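Local atomic coordinates of putative uncharacterized protein TTHA0988 (Thermus thermophilus, PDB entry 3OEP), a protein that is of unknown function but resembles the bacterial proteins KipI and KipA joined in one chain, with cyclophilin-like folds. Residues G251-P256 with V455-K460. Residues are numbered along the deposited sequence; the frame is centred on the assembly and turned at random.
Sequences GPLDAP and VLLADK
Leu253 meets Leu457 and Ala458 where the loop leading into helix 255-264 passes the turn that follows strand 454-456. The two backbones come nearest at Leu253 and Ala458, whose CA atoms are 6.4 Å apart, and no hydrogen bond joins the segments. Residues 457-460 form a type I beta turn, closed by Lys460 N to Leu457 O at 2.9 Å; Ala458, the second residue of the turn, directs its CB toward the loop. In segment 251-256, Asp254 occupies the N-cap position of the helix.

The contact is wholly apolar and small, burying 170 Å² in all. Leu253 supplies both of its methyl groups. CD1 rests on the start of the turn, 3.9 Å from Ala458 CB and 4.0 Å from Leu457 CB, while CD2 meets the end of the neighbouring leucine, 4.0 Å from Leu457 CD1. The side chains of Leu253 and Leu457 run across one another at about a right angle, so the forked end of Leu253 spans Leu457 from its CB to a terminal methyl. The CB of Leu457 points toward the loop, and with CG anti to the carbonyl carbon (chi1 -57°) its CD1 comes to lie against Leu253 CD2.

Around this pair, Arg420 links the two segments: it donates to Gly251 O, forms a salt bridge with Asp459 and packs against Leu253. Ala458 also shares a backbone hydrogen bond with Ser250, just ahead of the loop. Leu457 also touches Val423 of strand 422-426 and Leu480 of helix 477-480. Within the cyclophilin-like carboxyltransferase A/B region, Leu253, in the loop leading into helix 255-264, thus bridges Arg331 of strand 331-336 and the turn after strand 454-456.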
ATOM      1  N   GLY A 251      -4.109   3.974   5.726  1.00 14.67           N
ATOM      2  CA  GLY A 251      -4.789   4.080   7.009  1.00 15.78           C
ATOM      3  C   GLY A 251      -3.832   3.792   8.158  1.00 13.80           C
ATOM      4  O   GLY A 251      -2.621   3.709   7.956  1.00 12.85           O
ATOM      5  N   PRO A 252      -4.368   3.623   9.374  1.00 13.97           N
ATOM      6  CA  PRO A 252      -3.486   3.431  10.528  1.00 13.28           C
ATOM      7  C   PRO A 252      -2.931   2.015  10.575  1.00 14.10           C
ATOM      8  O   PRO A 252      -3.641   1.067  10.236  1.00 14.64           O
ATOM      9  CB  PRO A 252      -4.407   3.698  11.721  1.00 13.45           C
ATOM     10  CG  PRO A 252      -5.770   3.332  11.227  1.00 16.39           C
ATOM     11  CD  PRO A 252      -5.793   3.569   9.749  1.00 16.67           C
ATOM     12  N   LEU A 253      -1.672   1.875  10.977  1.00 13.14           N
ATOM     13  CA  LEU A 253      -1.045   0.553  11.054  1.00 13.67           C
ATOM     14  C   LEU A 253      -1.488  -0.205  12.310  1.00 15.97           C
ATOM     15  O   LEU A 253      -1.515  -1.440  12.320  1.00 17.02           O
ATOM     16  CB  LEU A 253       0.478   0.667  10.991  1.00 14.49           C
ATOM     17  CG  LEU A 253       1.182  -0.491  10.285  1.00 13.36           C
ATOM     18  CD1 LEU A 253       0.849  -0.467   8.788  1.00 12.45           C
ATOM     19  CD2 LEU A 253       2.686  -0.439  10.505  1.00 12.96           C
ATOM     20  N   ASP A 254      -1.826   0.543  13.361  1.00 15.71           N
ATOM     21  CA  ASP A 254      -2.447  -0.009  14.565  1.00 16.14           C
ATOM     22  C   ASP A 254      -3.826   0.642  14.678  1.00 16.35           C
ATOM     23  O   ASP A 254      -3.996   1.675  15.328  1.00 16.45           O
ATOM     24  CB  ASP A 254      -1.547   0.265  15.778  1.00 15.60           C
ATOM     25  CG  ASP A 254      -2.181  -0.113  17.119  1.00 18.20           C
ATOM     26  OD1 ASP A 254      -3.294  -0.689  17.174  1.00 17.46           O
ATOM     27  OD2 ASP A 254      -1.537   0.198  18.139  1.00 17.08           O
ATOM     28  N   ALA A 255      -4.802   0.041  13.999  1.00 16.11           N
ATOM     29  CA  ALA A 255      -6.128   0.647  13.856  1.00 17.23           C
ATOM     30  C   ALA A 255      -6.890   0.784  15.181  1.00 17.37           C
ATOM     31  O   ALA A 255      -7.538   1.808  15.412  1.00 17.35           O
ATOM     32  CB  ALA A 255      -6.961  -0.127  12.825  1.00 21.10           C
ATOM     33  N   PRO A 256      -6.821  -0.231  16.064  1.00 16.41           N
ATOM     34  CA  PRO A 256      -7.523  -0.059  17.342  1.00 16.88           C
ATOM     35  C   PRO A 256      -7.032   1.145  18.158  1.00 15.70           C
ATOM     36  O   PRO A 256      -7.835   1.827  18.808  1.00 15.74           O
ATOM     37  CB  PRO A 256      -7.238  -1.367  18.080  1.00 19.10           C
ATOM     38  CG  PRO A 256      -7.028  -2.366  16.994  1.00 20.00           C
ATOM     39  CD  PRO A 256      -6.369  -1.622  15.867  1.00 18.79           C
ATOM     40  N   VAL A 455       5.844 -10.162   6.258  1.00 13.34           N
ATOM     41  CA  VAL A 455       4.413 -10.084   6.543  1.00 12.83           C
ATOM     42  C   VAL A 455       3.912  -8.746   5.989  1.00 12.83           C
ATOM     43  O   VAL A 455       4.408  -7.691   6.380  1.00 12.92           O
ATOM     44  CB  VAL A 455       4.094 -10.171   8.042  1.00 13.67           C
ATOM     45  CG1 VAL A 455       2.584 -10.249   8.247  1.00 14.69           C
ATOM     46  CG2 VAL A 455       4.787 -11.373   8.677  1.00 14.80           C
ATOM     47  N   LEU A 456       2.944  -8.804   5.083  1.00 12.75           N
ATOM     48  CA  LEU A 456       2.474  -7.633   4.346  1.00 12.77           C
ATOM     49  C   LEU A 456       1.435  -6.855   5.142  1.00 12.60           C
ATOM     50  O   LEU A 456       0.470  -7.436   5.633  1.00 13.16           O
ATOM     51  CB  LEU A 456       1.864  -8.070   3.014  1.00 12.99           C
ATOM     52  CG  LEU A 456       2.800  -8.901   2.131  1.00 16.38           C
ATOM     53  CD1 LEU A 456       2.065  -9.427   0.910  1.00 13.62           C
ATOM     54  CD2 LEU A 456       4.011  -8.094   1.719  1.00 16.98           C
ATOM     55  N   LEU A 457       1.636  -5.544   5.255  1.00 12.01           N
ATOM     56  CA  LEU A 457       0.749  -4.679   6.042  1.00 11.68           C
ATOM     57  C   LEU A 457       0.097  -3.608   5.148  1.00 12.06           C
ATOM     58  O   LEU A 457       0.131  -3.715   3.918  1.00 12.12           O
ATOM     59  CB  LEU A 457       1.520  -4.070   7.228  1.00 12.93           C
ATOM     60  CG  LEU A 457       2.185  -5.042   8.212  1.00 13.47           C
ATOM     61  CD1 LEU A 457       2.949  -4.269   9.293  1.00 14.73           C
ATOM     62  CD2 LEU A 457       1.175  -5.989   8.852  1.00 12.47           C
ATOM     63  N   ALA A 458      -0.510  -2.591   5.764  1.00 12.92           N
ATOM     64  CA  ALA A 458      -1.389  -1.648   5.065  1.00 13.24           C
ATOM     65  C   ALA A 458      -0.810  -0.938   3.841  1.00 13.71           C
ATOM     66  O   ALA A 458      -1.560  -0.613   2.927  1.00 15.04           O
ATOM     67  CB  ALA A 458      -1.940  -0.609   6.047  1.00 16.20           C
ATOM     68  N   ASP A 459       0.499  -0.692   3.812  1.00 12.57           N
ATOM     69  CA  ASP A 459       1.108   0.013   2.674  1.00 14.50           C
ATOM     70  C   ASP A 459       1.755  -0.946   1.676  1.00 12.60           C
ATOM     71  O   ASP A 459       2.514  -0.522   0.808  1.00 13.37           O
ATOM     72  CB  ASP A 459       2.138   1.062   3.142  1.00 13.07           C
ATOM     73  CG  ASP A 459       1.493   2.378   3.589  1.00 18.99           C
ATOM     74  OD1 ASP A 459       2.242   3.345   3.863  1.00 18.68           O
ATOM     75  OD2 ASP A 459       0.252   2.458   3.667  1.00 18.37           O
ATOM     76  N   LYS A 460       1.449  -2.236   1.801  1.00 13.24           N
ATOM     77  CA  LYS A 460       1.898  -3.235   0.839  1.00 12.95           C
ATOM     78  C   LYS A 460       1.491  -2.841  -0.581  1.00 13.84           C
ATOM     79  O   LYS A 460       0.456  -2.201  -0.787  1.00 13.71           O
ATOM     80  CB  LYS A 460       1.289  -4.598   1.165  1.00 12.91           C
ATOM     81  CG  LYS A 460      -0.219  -4.662   0.923  1.00 14.07           C
ATOM     82  CD  LYS A 460      -0.834  -5.932   1.480  1.00 14.64           C
ATOM     83  CE  LYS A 460      -2.347  -5.918   1.346  1.00 16.68           C
ATOM     84  NZ  LYS A 460      -2.839  -5.509  -0.010  1.00 17.57           N
TER